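Local coordinates for CYCLIN domain-containing protein (Chaetomium thermophilum, PDB 6Z3U), which probably serves as the cyclin H-type regulatory subunit of the CDK-activating kinase complex, binding its cyclin-dependent kinase partner and helping to switch it on, at residues A[239-244]-A[254-259]; A[214-219]-A[245-250]; A[198-203]-A[208-213]. One frame throughout, in Å; residues are numbered along the deposited sequence.

Interaction 1. Residues A[239-244]-A[254-259]; sequences IMLAAL and RLIQDT
Leu241 meets Leu255 and Ile256 where two consecutive helices of the C-terminal cyclin box, 236-247 and 249-261, splay apart from their short junction. Their backbones stay well separated, the nearest CA atoms, those of Leu241 and Ile256, being 8.8 Å apart. The contact is therefore made by side chains alone.

All of it is apolar. Leu241 reaches across with both branches of its fork: CD2 lies 4.2 Å from Leu255 CD2, and CD1 lies 4.3 Å from Ile256 CG1. Ile256 does not aim its CB straight at the other helix; it is the CG1 branch, set opposite the carbonyl carbon (chi1 -60°), that swings the side chain nearer. Leu244, one turn further on, also faces helix 249-261, but its CD2 comes no nearer than 4.9 Å to Leu255 CD2. The three touching residues are buried, with Leu319 of helix 313-330 against Ile256, Ala195 of helix 189-200 against Leu255, and Leu58 of the neighbouring RING-type chain against Leu241.

Polar bonds lie off this patch, most of them within helix 249-261. Thr259 OG1 turns back to Ile256 O in a weak hydrogen bond of 3.2 Å. On the flank, Arg254 and Asp258 pair across one helical turn, and Arg254 NH2 makes a second salt bridge, to Asp204 in the loop after helix 189-200. Within the one-turn pair, Arg254 NE approaches Asp258 OD2 at 3.3 Å from the syn side, 29° out of the carboxylate plane.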
loop_
_atom_site.group_PDB
_atom_site.type_symbol
_atom_site.label_atom_id
_atom_site.label_comp_id
_atom_site.label_asym_id
_atom_site.label_seq_id
_atom_site.Cartn_x
_atom_site.Cartn_y
_atom_site.Cartn_z
ATOM N N ILE A 239 -1.437 9.932 17.677
ATOM C CA ILE A 239 -1.995 11.156 17.108
ATOM C C ILE A 239 -3.516 11.136 17.192
ATOM O O ILE A 239 -4.148 12.145 17.530
ATOM C CB ILE A 239 -1.514 11.338 15.655
ATOM C CG1 ILE A 239 0.006 11.505 15.615
ATOM C CG2 ILE A 239 -2.203 12.531 15.011
ATOM C CD1 ILE A 239 0.586 11.479 14.220
ATOM N N MET A 240 -4.126 9.991 16.879
ATOM C CA MET A 240 -5.582 9.889 16.907
ATOM C C MET A 240 -6.127 10.192 18.298
ATOM O O MET A 240 -7.078 10.967 18.449
ATOM C CB MET A 240 -6.014 8.496 16.445
ATOM C CG MET A 240 -7.505 8.239 16.552
ATOM S SD MET A 240 -7.973 7.572 18.156
ATOM C CE MET A 240 -9.405 8.574 18.532
ATOM N N LEU A 241 -5.542 9.579 19.329
ATOM C CA LEU A 241 -5.980 9.854 20.694
ATOM C C LEU A 241 -5.759 11.315 21.067
ATOM O O LEU A 241 -6.552 11.891 21.821
ATOM C CB LEU A 241 -5.248 8.936 21.675
ATOM C CG LEU A 241 -5.611 7.449 21.619
ATOM C CD1 LEU A 241 -4.581 6.618 22.367
ATOM C CD2 LEU A 241 -7.001 7.210 22.187
ATOM N N ALA A 242 -4.701 11.935 20.538
ATOM C CA ALA A 242 -4.431 13.332 20.860
ATOM C C ALA A 242 -5.497 14.250 20.276
ATOM O O ALA A 242 -5.980 15.162 20.959
ATOM C CB ALA A 242 -3.045 13.726 20.352
ATOM N N ALA A 243 -5.886 14.023 19.020
ATOM C CA ALA A 243 -6.944 14.831 18.424
ATOM C C ALA A 243 -8.260 14.641 19.164
ATOM O O ALA A 243 -9.022 15.597 19.349
ATOM C CB ALA A 243 -7.104 14.480 16.945
ATOM N N LEU A 244 -8.545 13.410 19.599
ATOM C CA LEU A 244 -9.741 13.171 20.402
ATOM C C LEU A 244 -9.610 13.810 21.779
ATOM O O LEU A 244 -10.587 14.340 22.320
ATOM C CB LEU A 244 -9.998 11.669 20.523
ATOM C CG LEU A 244 -11.137 11.237 21.451
ATOM C CD1 LEU A 244 -12.467 11.836 21.014
ATOM C CD2 LEU A 244 -11.230 9.719 21.502
ATOM N N ARG A 254 -10.763 8.204 29.258
ATOM C CA ARG A 254 -11.560 7.013 29.534
ATOM C C ARG A 254 -11.040 5.815 28.751
ATOM O O ARG A 254 -10.847 4.728 29.308
ATOM C CB ARG A 254 -13.027 7.279 29.192
ATOM C CG ARG A 254 -13.955 6.084 29.394
ATOM C CD ARG A 254 -13.802 5.465 30.773
ATOM N NE ARG A 254 -14.809 4.436 31.021
ATOM C CZ ARG A 254 -16.056 4.683 31.413
ATOM N NH1 ARG A 254 -16.896 3.677 31.613
ATOM N NH2 ARG A 254 -16.469 5.931 31.595
ATOM N N LEU A 255 -10.791 6.004 27.455
ATOM C CA LEU A 255 -10.380 4.890 26.608
ATOM C C LEU A 255 -9.036 4.323 27.055
ATOM O O LEU A 255 -8.849 3.101 27.084
ATOM C CB LEU A 255 -10.321 5.358 25.154
ATOM C CG LEU A 255 -10.414 4.317 24.039
ATOM C CD1 LEU A 255 -11.561 3.353 24.289
ATOM C CD2 LEU A 255 -10.590 5.015 22.699
ATOM N N ILE A 256 -8.091 5.195 27.414
ATOM C CA ILE A 256 -6.777 4.733 27.848
ATOM C C ILE A 256 -6.873 4.018 29.190
ATOM O O ILE A 256 -6.230 2.984 29.404
ATOM C CB ILE A 256 -5.783 5.908 27.908
ATOM C CG1 ILE A 256 -5.645 6.555 26.527
ATOM C CG2 ILE A 256 -4.425 5.431 28.415
ATOM C CD1 ILE A 256 -4.819 7.823 26.519
ATOM N N GLN A 257 -7.670 4.556 30.119
ATOM C CA GLN A 257 -7.797 3.922 31.427
ATOM C C GLN A 257 -8.380 2.520 31.301
ATOM O O GLN A 257 -7.920 1.583 31.966
ATOM C CB GLN A 257 -8.679 4.770 32.346
ATOM C CG GLN A 257 -8.138 6.151 32.698
ATOM C CD GLN A 257 -6.804 6.125 33.412
ATOM O OE1 GLN A 257 -6.486 5.187 34.145
ATOM N NE2 GLN A 257 -6.013 7.173 33.205
ATOM N N ASP A 258 -9.392 2.355 30.444
ATOM C CA ASP A 258 -10.089 1.076 30.343
ATOM C C ASP A 258 -9.158 -0.033 29.865
ATOM O O ASP A 258 -9.109 -1.116 30.460
ATOM C CB ASP A 258 -11.287 1.212 29.400
ATOM C CG ASP A 258 -12.517 1.779 30.091
ATOM O OD1 ASP A 258 -12.419 2.159 31.278
ATOM O OD2 ASP A 258 -13.583 1.842 29.443
ATOM N N THR A 259 -8.410 0.217 28.787
ATOM C CA THR A 259 -7.599 -0.845 28.200
ATOM C C THR A 259 -6.492 -1.293 29.148
ATOM O O THR A 259 -6.178 -2.487 29.220
ATOM C CB THR A 259 -7.000 -0.377 26.873
ATOM O OG1 THR A 259 -6.128 0.735 27.103
ATOM C CG2 THR A 259 -8.103 0.037 25.914
#

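Interaction 2. Residues A[214-219]-A[245-250]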
loop_
_atom_site.group_PDB
_atom_site.type_symbol
_atom_site.label_atom_id
_atom_site.label_comp_id
_atom_site.label_asym_id
_atom_site.label_seq_id
_atom_site.Cartn_x
_atom_site.Cartn_y
_atom_site.Cartn_z
ATOM N N GLU A 214 -16.279 13.046 17.819
ATOM C CA GLU A 214 -15.764 12.509 16.563
ATOM C C GLU A 214 -15.725 13.577 15.478
ATOM O O GLU A 214 -14.743 13.680 14.733
ATOM C CB GLU A 214 -16.616 11.325 16.105
ATOM C CG GLU A 214 -16.142 10.694 14.801
ATOM C CD GLU A 214 -16.936 9.458 14.421
ATOM O OE1 GLU A 214 -16.785 8.979 13.275
ATOM O OE2 GLU A 214 -17.713 8.964 15.264
ATOM N N GLN A 215 -16.791 14.373 15.366
ATOM C CA GLN A 215 -16.827 15.414 14.346
ATOM C C GLN A 215 -15.637 16.353 14.484
ATOM O O GLN A 215 -14.940 16.640 13.505
ATOM C CB GLN A 215 -18.138 16.196 14.446
ATOM C CG GLN A 215 -19.374 15.401 14.063
ATOM C CD GLN A 215 -20.635 16.243 14.096
ATOM O OE1 GLN A 215 -21.306 16.337 15.125
ATOM N NE2 GLN A 215 -20.963 16.863 12.969
ATOM N N ARG A 216 -15.382 16.837 15.701
ATOM C CA ARG A 216 -14.288 17.781 15.894
ATOM C C ARG A 216 -12.942 17.099 15.700
ATOM O O ARG A 216 -12.074 17.607 14.980
ATOM C CB ARG A 216 -14.373 18.424 17.279
ATOM C CG ARG A 216 -13.263 19.439 17.550
ATOM C CD ARG A 216 -13.241 20.519 16.477
ATOM N NE ARG A 216 -12.220 21.534 16.711
ATOM C CZ ARG A 216 -11.888 22.467 15.825
ATOM N NH1 ARG A 216 -10.947 23.354 16.115
ATOM N NH2 ARG A 216 -12.492 22.509 14.644
ATOM N N ALA A 217 -12.747 15.944 16.341
ATOM C CA ALA A 217 -11.479 15.235 16.219
ATOM C C ALA A 217 -11.121 14.972 14.764
ATOM O O ALA A 217 -9.937 14.959 14.409
ATOM C CB ALA A 217 -11.539 13.916 16.992
ATOM N N ARG A 218 -12.123 14.763 13.907
ATOM C CA ARG A 218 -11.838 14.537 12.494
ATOM C C ARG A 218 -11.297 15.799 11.828
ATOM O O ARG A 218 -10.330 15.733 11.060
ATOM C CB ARG A 218 -13.098 14.049 11.779
ATOM C CG ARG A 218 -12.828 13.534 10.379
ATOM C CD ARG A 218 -13.985 12.710 9.833
ATOM N NE ARG A 218 -15.241 13.453 9.855
ATOM C CZ ARG A 218 -16.384 13.012 10.376
ATOM N NH1 ARG A 218 -16.469 11.802 10.918
ATOM N NH2 ARG A 218 -17.458 13.788 10.337
ATOM N N GLU A 219 -11.903 16.955 12.110
ATOM C CA GLU A 219 -11.390 18.207 11.561
ATOM C C GLU A 219 -9.980 18.495 12.065
ATOM O O GLU A 219 -9.145 19.023 11.322
ATOM C CB GLU A 219 -12.326 19.364 11.913
ATOM C CG GLU A 219 -13.562 19.480 11.024
ATOM C CD GLU A 219 -13.221 19.629 9.546
ATOM O OE1 GLU A 219 -12.054 19.947 9.226
ATOM O OE2 GLU A 219 -14.123 19.425 8.704
ATOM N N SER A 245 -8.408 13.768 22.363
ATOM C CA SER A 245 -8.195 14.404 23.658
ATOM C C SER A 245 -8.451 15.902 23.588
ATOM O O SER A 245 -8.935 16.497 24.557
ATOM C CB SER A 245 -6.771 14.134 24.147
ATOM O OG SER A 245 -6.607 14.562 25.488
ATOM N N LEU A 246 -8.125 16.529 22.455
ATOM C CA LEU A 246 -8.416 17.947 22.283
ATOM C C LEU A 246 -9.908 18.190 22.105
ATOM O O LEU A 246 -10.428 19.213 22.564
ATOM C CB LEU A 246 -7.642 18.492 21.084
ATOM C CG LEU A 246 -6.124 18.570 21.256
ATOM C CD1 LEU A 246 -5.431 18.594 19.906
ATOM C CD2 LEU A 246 -5.745 19.795 22.069
ATOM N N ALA A 247 -10.612 17.260 21.457
ATOM C CA ALA A 247 -12.047 17.418 21.249
ATOM C C ALA A 247 -12.833 17.119 22.521
ATOM O O ALA A 247 -13.807 17.814 22.830
ATOM C CB ALA A 247 -12.513 16.511 20.110
ATOM N N ASP A 248 -12.421 16.093 23.269
ATOM C CA ASP A 248 -13.122 15.715 24.500
ATOM C C ASP A 248 -12.126 14.919 25.351
ATOM O O ASP A 248 -12.004 13.704 25.200
ATOM C CB ASP A 248 -14.375 14.914 24.203
ATOM C CG ASP A 248 -15.269 14.746 25.419
ATOM O OD1 ASP A 248 -14.739 14.581 26.537
ATOM O OD2 ASP A 248 -16.508 14.782 25.253
ATOM N N ARG A 249 -11.424 15.627 26.241
ATOM C CA ARG A 249 -10.398 14.984 27.056
ATOM C C ARG A 249 -10.971 13.843 27.887
ATOM O O ARG A 249 -10.273 12.857 28.149
ATOM C CB ARG A 249 -9.729 16.015 27.969
ATOM C CG ARG A 249 -8.483 15.496 28.680
ATOM C CD ARG A 249 -8.017 16.446 29.774
ATOM N NE ARG A 249 -7.330 17.625 29.251
ATOM C CZ ARG A 249 -6.047 17.655 28.898
ATOM N NH1 ARG A 249 -5.513 18.777 28.439
ATOM N NH2 ARG A 249 -5.297 16.566 29.003
ATOM N N GLY A 250 -12.229 13.959 28.312
ATOM C CA GLY A 250 -12.826 12.902 29.112
ATOM C C GLY A 250 -12.875 11.574 28.383
ATOM O O GLY A 250 -12.554 10.529 28.953
#
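Ala217 and Ala247 bring their CA atoms to 5.5 Å, so helix 207-221 and the last turn of helix 236-247 pack almost backbone to backbone. This is close helix-helix packing inside the C-terminal cyclin box, made possible by alanine on both sides.

The methyl of Ala247 points at the other helix and does nearly all the work from its side. It rests against the backbone between Arg216 and Ala217, with CB 3.8 Å from Ala217 N, and it meets the Ala217 methyl at 4.2 Å, CB to CB. Arg216 adds the root of its side chain: its CB is 3.9 Å from Ala247 CB. Because Arg216 CG stands opposite its own backbone N (chi1 -179°), that carbon also lies beside the methyl, CG to Ala247 CB being 4.0 Å. The chain then bends at chi2, and the guanidinium leaves the contact for a salt bridge through NH1 to Glu335. Arg216 thus offers aliphatic carbon to the packing and its charge to a partner elsewhere. The Ala217 methyl also touches Leu192 of helix 189-200.

Glu214 points away from helix 236-247. Its OE2 is hydrogen-bonded to His24 of the neighbouring RING-type chain, while OE1 has a long ion pair of 3.7 Å with Arg218 NH1.

Just past Ala247 the chain breaks. Asp248 leaves helical geometry (phi -159°, psi 93°) and is at once the N-cap of helix 249-261, so a single residue separates two helices. Its carboxylate has two partners: OD2 makes a salt bridge with Arg209 of helix 207-221, and OD1 accepts a weak hydrogen bond from Leu251 N in the new helix.

Interaction 3. Residues A[198-203]-A[208-213]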
loop_
_atom_site.group_PDB
_atom_site.type_symbol
_atom_site.label_atom_id
_atom_site.label_comp_id
_atom_site.label_asym_id
_atom_site.label_seq_id
_atom_site.Cartn_x
_atom_site.Cartn_y
_atom_site.Cartn_z
ATOM N N GLU A 198 -15.273 1.504 20.223
ATOM C CA GLU A 198 -14.918 1.007 21.549
ATOM C C GLU A 198 -15.606 1.821 22.638
ATOM O O GLU A 198 -16.007 1.274 23.674
ATOM C CB GLU A 198 -13.399 1.030 21.732
ATOM C CG GLU A 198 -12.930 0.574 23.110
ATOM C CD GLU A 198 -13.371 -0.837 23.450
ATOM O OE1 GLU A 198 -13.293 -1.716 22.566
ATOM O OE2 GLU A 198 -13.800 -1.064 24.603
ATOM N N LEU A 199 -15.756 3.131 22.422
ATOM C CA LEU A 199 -16.460 3.968 23.388
ATOM C C LEU A 199 -17.962 3.720 23.356
ATOM O O LEU A 199 -18.625 3.798 24.397
ATOM C CB LEU A 199 -16.168 5.445 23.120
ATOM C CG LEU A 199 -14.762 5.939 23.460
ATOM C CD1 LEU A 199 -14.452 7.225 22.710
ATOM C CD2 LEU A 199 -14.632 6.153 24.961
ATOM N N SER A 200 -18.516 3.415 22.180
ATOM C CA SER A 200 -19.949 3.176 22.075
ATOM C C SER A 200 -20.400 2.001 22.929
ATOM O O SER A 200 -21.591 1.901 23.249
ATOM C CB SER A 200 -20.331 2.932 20.614
ATOM O OG SER A 200 -20.083 4.082 19.824
ATOM N N THR A 201 -19.481 1.111 23.308
ATOM C CA THR A 201 -19.834 -0.028 24.145
ATOM C C THR A 201 -20.055 0.363 25.600
ATOM O O THR A 201 -20.690 -0.394 26.342
ATOM C CB THR A 201 -18.745 -1.104 24.064
ATOM O OG1 THR A 201 -17.550 -0.636 24.703
ATOM C CG2 THR A 201 -18.438 -1.447 22.611
ATOM N N LEU A 202 -19.548 1.516 26.021
ATOM C CA LEU A 202 -19.765 1.974 27.391
ATOM C C LEU A 202 -21.198 2.478 27.542
ATOM O O LEU A 202 -21.669 3.247 26.697
ATOM C CB LEU A 202 -18.770 3.080 27.738
ATOM C CG LEU A 202 -17.362 2.647 28.157
ATOM C CD1 LEU A 202 -16.764 1.641 27.187
ATOM C CD2 LEU A 202 -16.457 3.866 28.274
ATOM N N PRO A 203 -21.927 2.065 28.591
ATOM C CA PRO A 203 -23.318 2.519 28.738
ATOM C C PRO A 203 -23.461 3.923 29.308
ATOM O O PRO A 203 -24.461 4.601 29.051
ATOM C CB PRO A 203 -23.920 1.478 29.694
ATOM C CG PRO A 203 -22.763 1.027 30.515
ATOM C CD PRO A 203 -21.565 1.057 29.606
ATOM N N ALA A 208 -24.842 11.567 21.752
ATOM C CA ALA A 208 -24.695 12.924 21.231
ATOM C C ALA A 208 -23.329 13.501 21.580
ATOM O O ALA A 208 -22.732 14.233 20.782
ATOM C CB ALA A 208 -25.811 13.816 21.775
ATOM N N ARG A 209 -22.825 13.191 22.776
ATOM C CA ARG A 209 -21.475 13.603 23.142
ATOM C C ARG A 209 -20.439 12.929 22.253
ATOM O O ARG A 209 -19.456 13.558 21.845
ATOM C CB ARG A 209 -21.218 13.271 24.613
ATOM C CG ARG A 209 -19.782 13.464 25.072
ATOM C CD ARG A 209 -19.596 12.933 26.487
ATOM N NE ARG A 209 -18.303 13.301 27.058
ATOM C CZ ARG A 209 -17.803 12.783 28.176
ATOM N NH1 ARG A 209 -18.483 11.864 28.853
ATOM N NH2 ARG A 209 -16.617 13.181 28.618
ATOM N N LEU A 210 -20.637 11.641 21.956
ATOM C CA LEU A 210 -19.691 10.915 21.113
ATOM C C LEU A 210 -19.638 11.503 19.710
ATOM O O LEU A 210 -18.555 11.656 19.131
ATOM C CB LEU A 210 -20.071 9.437 21.049
ATOM C CG LEU A 210 -19.358 8.486 22.012
ATOM C CD1 LEU A 210 -19.835 7.057 21.786
ATOM C CD2 LEU A 210 -17.848 8.575 21.858
ATOM N N VAL A 211 -20.801 11.823 19.137
ATOM C CA VAL A 211 -20.835 12.381 17.789
ATOM C C VAL A 211 -20.044 13.681 17.734
ATOM O O VAL A 211 -19.199 13.879 16.854
ATOM C CB VAL A 211 -22.291 12.586 17.333
ATOM C CG1 VAL A 211 -22.333 13.308 15.994
ATOM C CG2 VAL A 211 -23.014 11.251 17.246
ATOM N N ALA A 212 -20.299 14.586 18.684
ATOM C CA ALA A 212 -19.592 15.863 18.690
ATOM C C ALA A 212 -18.084 15.664 18.790
ATOM O O ALA A 212 -17.315 16.338 18.096
ATOM C CB ALA A 212 -20.093 16.731 19.844
ATOM N N ALA A 213 -17.641 14.739 19.645
ATOM C CA ALA A 213 -16.210 14.492 19.784
ATOM C C ALA A 213 -15.611 14.001 18.473
ATOM O O ALA A 213 -14.554 14.476 18.042
ATOM C CB ALA A 213 -15.958 13.482 20.903
#
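A helical hairpin, helix 189-200 followed by a short loop and then helix 207-221 running back, is closed here by Leu210, which packs against Leu199 and Ser200. The nearest CA atoms, those of Ser200 and Leu210, are 7.8 Å apart, a separation that one leucine side chain spans.

Leu210 divides its fork between two neighbours. CD2 goes to Leu199, 3.8 Å from its CD1 and equally close to its CB, the two leucine side chains crossing obliquely. CD1 goes to Ser200, 3.6 Å from OG and 3.9 Å from CA. The Ser200 contact is packing, since OG spends its hydrogen bond on Ile196 O, one turn back in its own helix. That bond suits the side-chain setting, with OG opposite the carbonyl carbon (chi1 -64°), and it lets a hydroxyl lie beside a methyl without losing its polar partner. Val205, in the loop, also touches Leu210, putting the side chain between the loop and helix 189-200. Were Leu210 shortened to an alanine, a gap would probably open here, leaving the Leu199 side chain without its cross-hairpin neighbour and the loop less firmly held to the helices.

Next to this patch the chain turns into the loop with bonds of its own. Thr201 OG1 donates to Glu198 O at 2.7 Å, tilted 28° from the carbonyl plane, and Leu202 N bonds to Leu199 O at 2.9 Å. Glu198 OE1 forms a salt bridge with Arg19 of the neighbouring RING-type chain. The arrangement is an antiparallel pair of consecutive helices, as expected of the all-helical cyclin fold.

All three contacts lie in the C-terminal cyclin box, their centres 10 to 12 Å apart. Interaction 1 is buried and wholly aliphatic; interaction 3 is also mostly buried but has an exposed serine at its edge; interaction 2 is only partly buried and relies on small residues. Helix 207-221 takes part in interactions 2 and 3, whereas helices 236-247 and 249-261 serve both 1 and 2. Interactions 2 and 3 are joined by a salt bridge as well as by packing, which ties 208-213 to 245-250. Between interactions 1 and 3 the join is by packing, with Leu202 against Arg254 and Asp258, and Leu244 against Ala213.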